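Local coordinates for protein isoaspartyl dipeptidase (Fervidobacterium islandicum, PDB 7CDH) that probably hydrolyses isoaspartyl (beta-aspartyl) dipeptides as a zinc-dependent metallopeptidase of the amidohydrolase family, probably serving in protein repair, at residues L236-A249 with E270-S284. Residues are numbered along the deposited sequence; the frame is centred on the assembly and turned at random.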
ATOM      1  N   LEU A 236       6.147  25.402  36.644  1.00 41.97           N
ATOM      2  CA  LEU A 236       6.022  25.144  38.108  1.00 39.49           C
ATOM      3  C   LEU A 236       4.579  24.781  38.449  1.00 36.67           C
ATOM      4  O   LEU A 236       4.382  23.938  39.327  1.00 37.04           O
ATOM      5  CB  LEU A 236       6.490  26.349  38.918  1.00 41.07           C
ATOM      6  CG  LEU A 236       7.976  26.654  38.821  1.00 44.15           C
ATOM      7  CD1 LEU A 236       8.319  27.874  39.650  1.00 46.75           C
ATOM      8  CD2 LEU A 236       8.807  25.454  39.231  1.00 43.72           C
ATOM      9  N   GLU A 237       3.596  25.312  37.741  1.00 37.78           N
ATOM     10  CA  GLU A 237       2.207  24.875  37.996  1.00 42.89           C
ATOM     11  C   GLU A 237       2.087  23.401  37.596  1.00 44.17           C
ATOM     12  O   GLU A 237       1.408  22.631  38.336  1.00 46.34           O
ATOM     13  CB  GLU A 237       1.184  25.766  37.300  1.00 50.06           C
ATOM     14  CG  GLU A 237      -0.245  25.334  37.636  1.00 69.75           C
ATOM     15  CD  GLU A 237      -0.537  25.147  39.128  1.00 76.18           C
ATOM     16  OE1 GLU A 237      -1.205  24.112  39.484  1.00 62.98           O
ATOM     17  OE2 GLU A 237      -0.062  26.029  39.935  1.00 72.22           O
ATOM     18  N   PHE A 238       2.773  23.000  36.516  1.00 41.01           N
ATOM     19  CA  PHE A 238       2.764  21.609  35.996  1.00 36.63           C
ATOM     20  C   PHE A 238       3.478  20.695  37.002  1.00 36.40           C
ATOM     21  O   PHE A 238       2.950  19.585  37.272  1.00 41.46           O
ATOM     22  CB  PHE A 238       3.364  21.581  34.582  1.00 37.51           C
ATOM     23  CG  PHE A 238       3.354  20.242  33.901  1.00 30.50           C
ATOM     24  CD1 PHE A 238       2.183  19.724  33.394  1.00 31.05           C
ATOM     25  CD2 PHE A 238       4.514  19.504  33.776  1.00 31.91           C
ATOM     26  CE1 PHE A 238       2.171  18.491  32.771  1.00 32.61           C
ATOM     27  CE2 PHE A 238       4.501  18.262  33.155  1.00 32.92           C
ATOM     28  CZ  PHE A 238       3.331  17.773  32.625  1.00 32.56           C
ATOM     29  N   ALA A 239       4.639  21.108  37.526  1.00 35.41           N
ATOM     30  CA  ALA A 239       5.372  20.388  38.611  1.00 38.72           C
ATOM     31  C   ALA A 239       4.477  20.207  39.834  1.00 37.05           C
ATOM     32  O   ALA A 239       4.503  19.083  40.401  1.00 33.86           O
ATOM     33  CB  ALA A 239       6.633  21.099  39.041  1.00 40.89           C
ATOM     34  N   LYS A 240       3.730  21.254  40.224  1.00 36.72           N
ATOM     35  CA  LYS A 240       2.903  21.204  41.459  1.00 40.55           C
ATOM     36  C   LYS A 240       1.868  20.107  41.274  1.00 41.46           C
ATOM     37  O   LYS A 240       1.523  19.488  42.266  1.00 46.17           O
ATOM     38  CB  LYS A 240       2.214  22.518  41.819  1.00 43.34           C
ATOM     39  CG  LYS A 240       3.098  23.499  42.574  1.00 46.97           C
ATOM     40  CD  LYS A 240       2.550  24.903  42.558  1.00 51.71           C
ATOM     41  CE  LYS A 240       3.609  25.939  42.829  1.00 60.30           C
ATOM     42  NZ  LYS A 240       3.199  27.248  42.270  1.00 76.00           N
ATOM     43  N   ARG A 241       1.473  19.791  40.046  1.00 36.46           N
ATOM     44  CA  ARG A 241       0.500  18.690  39.851  1.00 33.38           C
ATOM     45  C   ARG A 241       1.178  17.336  39.682  1.00 32.16           C
ATOM     46  O   ARG A 241       0.441  16.379  39.467  1.00 36.27           O
ATOM     47  CB  ARG A 241      -0.402  18.993  38.666  1.00 35.44           C
ATOM     48  CG  ARG A 241      -0.972  20.391  38.734  1.00 38.81           C
ATOM     49  CD  ARG A 241      -2.282  20.422  38.030  1.00 44.25           C
ATOM     50  NE  ARG A 241      -2.668  21.792  37.746  1.00 51.11           N
ATOM     51  CZ  ARG A 241      -3.697  22.116  36.979  1.00 55.78           C
ATOM     52  NH1 ARG A 241      -4.415  21.156  36.407  1.00 63.73           N
ATOM     53  NH2 ARG A 241      -3.983  23.390  36.762  1.00 58.12           N
ATOM     54  N   GLY A 242       2.502  17.231  39.801  1.00 36.72           N
ATOM     55  CA  GLY A 242       3.217  15.930  39.768  1.00 36.94           C
ATOM     56  C   GLY A 242       4.098  15.780  38.526  1.00 38.80           C
ATOM     57  O   GLY A 242       4.767  14.756  38.393  1.00 39.07           O
ATOM     58  N   GLY A 243       4.132  16.785  37.656  1.00 36.41           N
ATOM     59  CA  GLY A 243       4.878  16.719  36.392  1.00 36.82           C
ATOM     60  C   GLY A 243       6.361  16.924  36.568  1.00 33.39           C
ATOM     61  O   GLY A 243       6.729  17.497  37.571  1.00 34.85           O
ATOM     62  N   THR A 244       7.170  16.427  35.621  1.00 34.40           N
ATOM     63  CA  THR A 244       8.596  16.794  35.450  1.00 32.93           C
ATOM     64  C   THR A 244       8.730  17.641  34.189  1.00 32.36           C
ATOM     65  O   THR A 244       8.040  17.346  33.238  1.00 37.40           O
ATOM     66  CB  THR A 244       9.519  15.579  35.442  1.00 33.69           C
ATOM     67  OG1 THR A 244       9.160  14.864  36.620  1.00 33.13           O
ATOM     68  CG2 THR A 244      10.985  15.948  35.459  1.00 35.05           C
ATOM     69  N   ILE A 245       9.515  18.708  34.265  1.00 29.61           N
ATOM     70  CA  ILE A 245       9.828  19.640  33.159  1.00 33.17           C
ATOM     71  C   ILE A 245      11.337  19.554  32.918  1.00 33.47           C
ATOM     72  O   ILE A 245      12.045  19.184  33.853  1.00 34.09           O
ATOM     73  CB  ILE A 245       9.337  21.066  33.486  1.00 34.10           C
ATOM     74  CG1 ILE A 245      10.126  21.719  34.626  1.00 38.22           C
ATOM     75  CG2 ILE A 245       7.855  21.023  33.797  1.00 36.48           C
ATOM     76  CD1 ILE A 245       9.716  23.139  34.948  1.00 35.49           C
ATOM     77  N   ASP A 246      11.772  19.867  31.690  1.00 33.94           N
ATOM     78  CA  ASP A 246      13.185  19.887  31.244  1.00 32.30           C
ATOM     79  C   ASP A 246      13.517  21.317  30.857  1.00 30.03           C
ATOM     80  O   ASP A 246      12.685  21.983  30.259  1.00 30.73           O
ATOM     81  CB  ASP A 246      13.462  18.923  30.089  1.00 36.93           C
ATOM     82  CG  ASP A 246      14.939  18.851  29.708  1.00 41.09           C
ATOM     83  OD1 ASP A 246      15.756  18.579  30.597  1.00 44.65           O
ATOM     84  OD2 ASP A 246      15.273  19.082  28.528  1.00 43.20           O
ATOM     85  N   LEU A 247      14.680  21.772  31.273  1.00 32.09           N
ATOM     86  CA  LEU A 247      15.209  23.129  31.024  1.00 34.76           C
ATOM     87  C   LEU A 247      16.456  22.946  30.163  1.00 33.51           C
ATOM     88  O   LEU A 247      17.269  22.018  30.432  1.00 31.23           O
ATOM     89  CB  LEU A 247      15.578  23.783  32.364  1.00 37.80           C
ATOM     90  CG  LEU A 247      14.530  23.716  33.474  1.00 38.83           C
ATOM     91  CD1 LEU A 247      15.064  24.322  34.776  1.00 42.50           C
ATOM     92  CD2 LEU A 247      13.245  24.414  33.059  1.00 37.29           C
ATOM     93  N   THR A 248      16.624  23.772  29.153  1.00 32.06           N
ATOM     94  CA  THR A 248      17.820  23.639  28.300  1.00 34.44           C
ATOM     95  C   THR A 248      18.987  24.205  29.104  1.00 31.52           C
ATOM     96  O   THR A 248      18.948  25.393  29.485  1.00 31.30           O
ATOM     97  CB  THR A 248      17.618  24.293  26.933  1.00 38.08           C
ATOM     98  OG1 THR A 248      16.432  23.731  26.370  1.00 39.93           O
ATOM     99  CG2 THR A 248      18.810  24.054  26.044  1.00 39.30           C
ATOM    100  N   ALA A 249      19.974  23.369  29.359  1.00 30.97           N
ATOM    101  CA  ALA A 249      21.238  23.755  30.010  1.00 32.87           C
ATOM    102  C   ALA A 249      21.781  25.053  29.401  1.00 36.18           C
ATOM    103  O   ALA A 249      21.637  25.280  28.189  1.00 38.37           O
ATOM    104  CB  ALA A 249      22.239  22.639  29.881  1.00 31.48           C
ATOM    105  N   GLU A 270      14.796  29.157  41.603  1.00 35.41           N
ATOM    106  CA  GLU A 270      13.367  29.317  41.935  1.00 37.34           C
ATOM    107  C   GLU A 270      12.782  27.947  42.273  1.00 47.19           C
ATOM    108  O   GLU A 270      12.009  27.883  43.234  1.00 53.97           O
ATOM    109  CB  GLU A 270      12.610  29.973  40.801  1.00 40.66           C
ATOM    110  CG  GLU A 270      11.143  30.210  41.129  1.00 49.91           C
ATOM    111  CD  GLU A 270      10.410  31.132  40.159  1.00 52.29           C
ATOM    112  OE1 GLU A 270      11.102  31.819  39.371  1.00 48.97           O
ATOM    113  OE2 GLU A 270       9.150  31.175  40.208  1.00 58.49           O
ATOM    114  N   ALA A 271      13.120  26.883  41.535  1.00 47.69           N
ATOM    115  CA  ALA A 271      12.456  25.578  41.747  1.00 46.00           C
ATOM    116  C   ALA A 271      12.846  25.047  43.133  1.00 41.88           C
ATOM    117  O   ALA A 271      11.955  24.470  43.808  1.00 37.36           O
ATOM    118  CB  ALA A 271      12.766  24.606  40.629  1.00 46.57           C
ATOM    119  N   TYR A 272      14.106  25.243  43.537  1.00 41.72           N
ATOM    120  CA  TYR A 272      14.671  24.843  44.863  1.00 53.25           C
ATOM    121  C   TYR A 272      13.958  25.561  46.030  1.00 53.81           C
ATOM    122  O   TYR A 272      13.460  24.879  46.954  1.00 60.32           O
ATOM    123  CB  TYR A 272      16.166  25.160  44.912  1.00 53.01           C
ATOM    124  CG  TYR A 272      16.913  24.677  46.130  1.00 52.81           C
ATOM    125  CD1 TYR A 272      16.949  23.336  46.492  1.00 59.38           C
ATOM    126  CD2 TYR A 272      17.667  25.567  46.883  1.00 52.72           C
ATOM    127  CE1 TYR A 272      17.683  22.897  47.589  1.00 57.42           C
ATOM    128  CE2 TYR A 272      18.401  25.148  47.980  1.00 49.35           C
ATOM    129  CZ  TYR A 272      18.410  23.813  48.332  1.00 51.42           C
ATOM    130  OH  TYR A 272      19.155  23.452  49.410  1.00 62.44           O
ATOM    131  N   GLU A 273      13.923  26.896  45.997  1.00 55.79           N
ATOM    132  CA  GLU A 273      13.271  27.754  47.028  1.00 58.80           C
ATOM    133  C   GLU A 273      11.809  27.335  47.223  1.00 58.36           C
ATOM    134  O   GLU A 273      11.313  27.488  48.380  1.00 60.64           O
ATOM    135  CB  GLU A 273      13.320  29.229  46.642  1.00 56.44           C
ATOM    136  CG  GLU A 273      14.679  29.854  46.850  1.00 61.83           C
ATOM    137  CD  GLU A 273      14.822  31.199  46.150  1.00 73.46           C
ATOM    138  OE1 GLU A 273      13.765  31.835  45.865  1.00 73.48           O
ATOM    139  OE2 GLU A 273      15.981  31.597  45.871  1.00 79.10           O
ATOM    140  N   ASN A 274      11.165  26.805  46.170  1.00 42.27           N
ATOM    141  CA  ASN A 274       9.734  26.414  46.195  1.00 39.54           C
ATOM    142  C   ASN A 274       9.563  24.897  46.341  1.00 36.26           C
ATOM    143  O   ASN A 274       8.443  24.439  46.192  1.00 43.30           O
ATOM    144  CB  ASN A 274       9.034  27.068  45.018  1.00 45.30           C
ATOM    145  CG  ASN A 274       9.149  28.567  45.183  1.00 53.47           C
ATOM    146  OD1 ASN A 274       8.475  29.145  46.035  1.00 71.78           O
ATOM    147  ND2 ASN A 274      10.063  29.196  44.464  1.00 53.06           N
ATOM    148  N   GLY A 275      10.605  24.152  46.704  1.00 32.09           N
ATOM    149  CA  GLY A 275      10.522  22.696  46.921  1.00 39.04           C
ATOM    150  C   GLY A 275      10.075  21.895  45.694  1.00 44.41           C
ATOM    151  O   GLY A 275       9.405  20.858  45.900  1.00 47.98           O
ATOM    152  N   LEU A 276      10.488  22.295  44.480  1.00 38.10           N
ATOM    153  CA  LEU A 276      10.130  21.607  43.225  1.00 38.68           C
ATOM    154  C   LEU A 276      11.369  21.174  42.432  1.00 37.68           C
ATOM    155  O   LEU A 276      11.215  20.717  41.297  1.00 41.58           O
ATOM    156  CB  LEU A 276       9.276  22.574  42.412  1.00 41.71           C
ATOM    157  CG  LEU A 276       7.944  22.962  43.036  1.00 39.48           C
ATOM    158  CD1 LEU A 276       7.269  24.018  42.186  1.00 42.24           C
ATOM    159  CD2 LEU A 276       7.030  21.769  43.213  1.00 36.25           C
ATOM    160  N   LEU A 277      12.552  21.220  43.011  1.00 34.77           N
ATOM    161  CA  LEU A 277      13.756  20.728  42.316  1.00 34.76           C
ATOM    162  C   LEU A 277      13.622  19.228  41.999  1.00 34.58           C
ATOM    163  O   LEU A 277      14.358  18.757  41.126  1.00 43.94           O
ATOM    164  CB  LEU A 277      14.994  21.005  43.160  1.00 34.33           C
ATOM    165  CG  LEU A 277      16.309  20.913  42.390  1.00 37.18           C
ATOM    166  CD1 LEU A 277      16.488  22.104  41.489  1.00 40.02           C
ATOM    167  CD2 LEU A 277      17.494  20.789  43.323  1.00 38.11           C
ATOM    168  N   ASP A 278      12.716  18.493  42.623  1.00 35.19           N
ATOM    169  CA  ASP A 278      12.531  17.047  42.303  1.00 42.04           C
ATOM    170  C   ASP A 278      11.850  16.917  40.928  1.00 41.09           C
ATOM    171  O   ASP A 278      11.901  15.835  40.335  1.00 38.07           O
ATOM    172  CB  ASP A 278      11.802  16.306  43.428  1.00 45.53           C
ATOM    173  CG  ASP A 278      12.665  16.010  44.664  1.00 55.74           C
ATOM    174  OD1 ASP A 278      13.903  16.183  44.586  1.00 57.78           O
ATOM    175  OD2 ASP A 278      12.098  15.612  45.719  1.00 60.50           O
ATOM    176  N   ASN A 279      11.300  18.004  40.396  1.00 35.15           N
ATOM    177  CA  ASN A 279      10.431  17.948  39.207  1.00 36.20           C
ATOM    178  C   ASN A 279      11.179  18.574  38.036  1.00 33.48           C
ATOM    179  O   ASN A 279      10.552  18.955  37.083  1.00 36.65           O
ATOM    180  CB  ASN A 279       9.086  18.614  39.522  1.00 44.28           C
ATOM    181  CG  ASN A 279       8.390  17.924  40.675  1.00 45.90           C
ATOM    182  OD1 ASN A 279       8.833  18.035  41.819  1.00 52.11           O
ATOM    183  ND2 ASN A 279       7.342  17.172  40.377  1.00 42.20           N
ATOM    184  N   VAL A 280      12.494  18.680  38.108  1.00 34.05           N
ATOM    185  CA  VAL A 280      13.251  19.502  37.133  1.00 32.29           C
ATOM    186  C   VAL A 280      14.387  18.664  36.595  1.00 32.01           C
ATOM    187  O   VAL A 280      15.024  17.989  37.395  1.00 32.67           O
ATOM    188  CB  VAL A 280      13.755  20.796  37.780  1.00 32.73           C
ATOM    189  CG1 VAL A 280      14.845  21.425  36.928  1.00 35.44           C
ATOM    190  CG2 VAL A 280      12.601  21.752  37.965  1.00 32.70           C
ATOM    191  N   THR A 281      14.541  18.630  35.269  1.00 33.42           N
ATOM    192  CA  THR A 281      15.738  18.042  34.620  1.00 31.88           C
ATOM    193  C   THR A 281      16.383  19.163  33.819  1.00 28.02           C
ATOM    194  O   THR A 281      15.713  20.149  33.572  1.00 24.86           O
ATOM    195  CB  THR A 281      15.420  16.786  33.793  1.00 31.34           C
ATOM    196  OG1 THR A 281      14.621  17.213  32.697  1.00 34.29           O
ATOM    197  CG2 THR A 281      14.697  15.701  34.561  1.00 31.60           C
ATOM    198  N   ILE A 282      17.648  19.011  33.484  1.00 28.88           N
ATOM    199  CA  ILE A 282      18.283  19.799  32.401  1.00 32.14           C
ATOM    200  C   ILE A 282      18.801  18.868  31.290  1.00 34.62           C
ATOM    201  O   ILE A 282      19.080  17.646  31.538  1.00 29.11           O
ATOM    202  CB  ILE A 282      19.392  20.693  32.979  1.00 33.57           C
ATOM    203  CG1 ILE A 282      20.513  19.877  33.619  1.00 31.12           C
ATOM    204  CG2 ILE A 282      18.783  21.706  33.938  1.00 34.95           C
ATOM    205  CD1 ILE A 282      21.772  20.678  33.869  1.00 31.70           C
ATOM    206  N   SER A 283      18.954  19.447  30.099  1.00 35.55           N
ATOM    207  CA  SER A 283      19.473  18.746  28.896  1.00 34.39           C
ATOM    208  C   SER A 283      20.302  19.711  28.038  1.00 30.61           C
ATOM    209  O   SER A 283      20.009  20.930  28.023  1.00 27.76           O
ATOM    210  CB  SER A 283      18.324  18.139  28.133  1.00 35.02           C
ATOM    211  OG  SER A 283      17.489  19.146  27.573  1.00 35.67           O
ATOM    212  N   SER A 284      21.300  19.198  27.329  1.00 30.11           N
ATOM    213  CA  SER A 284      22.198  20.038  26.491  1.00 30.64           C
ATOM    214  C   SER A 284      21.447  20.519  25.270  1.00 32.72           C
ATOM    215  O   SER A 284      21.706  21.673  24.821  1.00 39.98           O
ATOM    216  CB  SER A 284      23.411  19.302  26.065  1.00 33.06           C
ATOM    217  OG  SER A 284      23.063  18.040  25.515  1.00 33.33           O
TER
HETATM  218  O   HOH W   1      16.721  21.148  26.055  1.00 49.96           O
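D246 reaches across from strand 245-248 to two hydroxyls of strand 280-283. T281 OG1 donates to D246 OD1 at 2.8 Å, on the anti side of the carboxylate and 21° out of its plane. S283 OG lies against D246 OD2; the pair is modelled very short, so its exact length is doubtful. CG of D246 stands opposite the backbone N (chi1 -175°), which carries the carboxylate over to the neighbouring strand. OD2 also bonds T223 OG1, and Y221 OH is a second-shell partner of T281 OG1. The two strands run parallel, with L247 N to T281 O at 3.0 Å and T281 N to I245 O at 2.9 Å among their bonds. On the other face of the sheet, L247 CD1 packs on V280 CG1 at 3.6 Å. N279, just before strand 280-283, ties in the turn after helix 229-240: its ND2 gives G243 O a 2.9 Å bond from above the carbonyl plane, while its CB rests on A239 CB. Between the helix ends, buried L236 CD2 packs tightly on L276 CD1 at 3.6 Å. The loose, solvent side is the margin, where exposed K240 skirts L276 and partly exposed E270 lies beside L236 CD1. At the other end, a water joins S283 OG to T248 OG1, which also bonds zinc ligand H224. This is a beta-alpha-beta crossover of the TIM-barrel fold: helix 264-273 links the two strands and covers L247 and I282, and strand 220-223 lies beside D246.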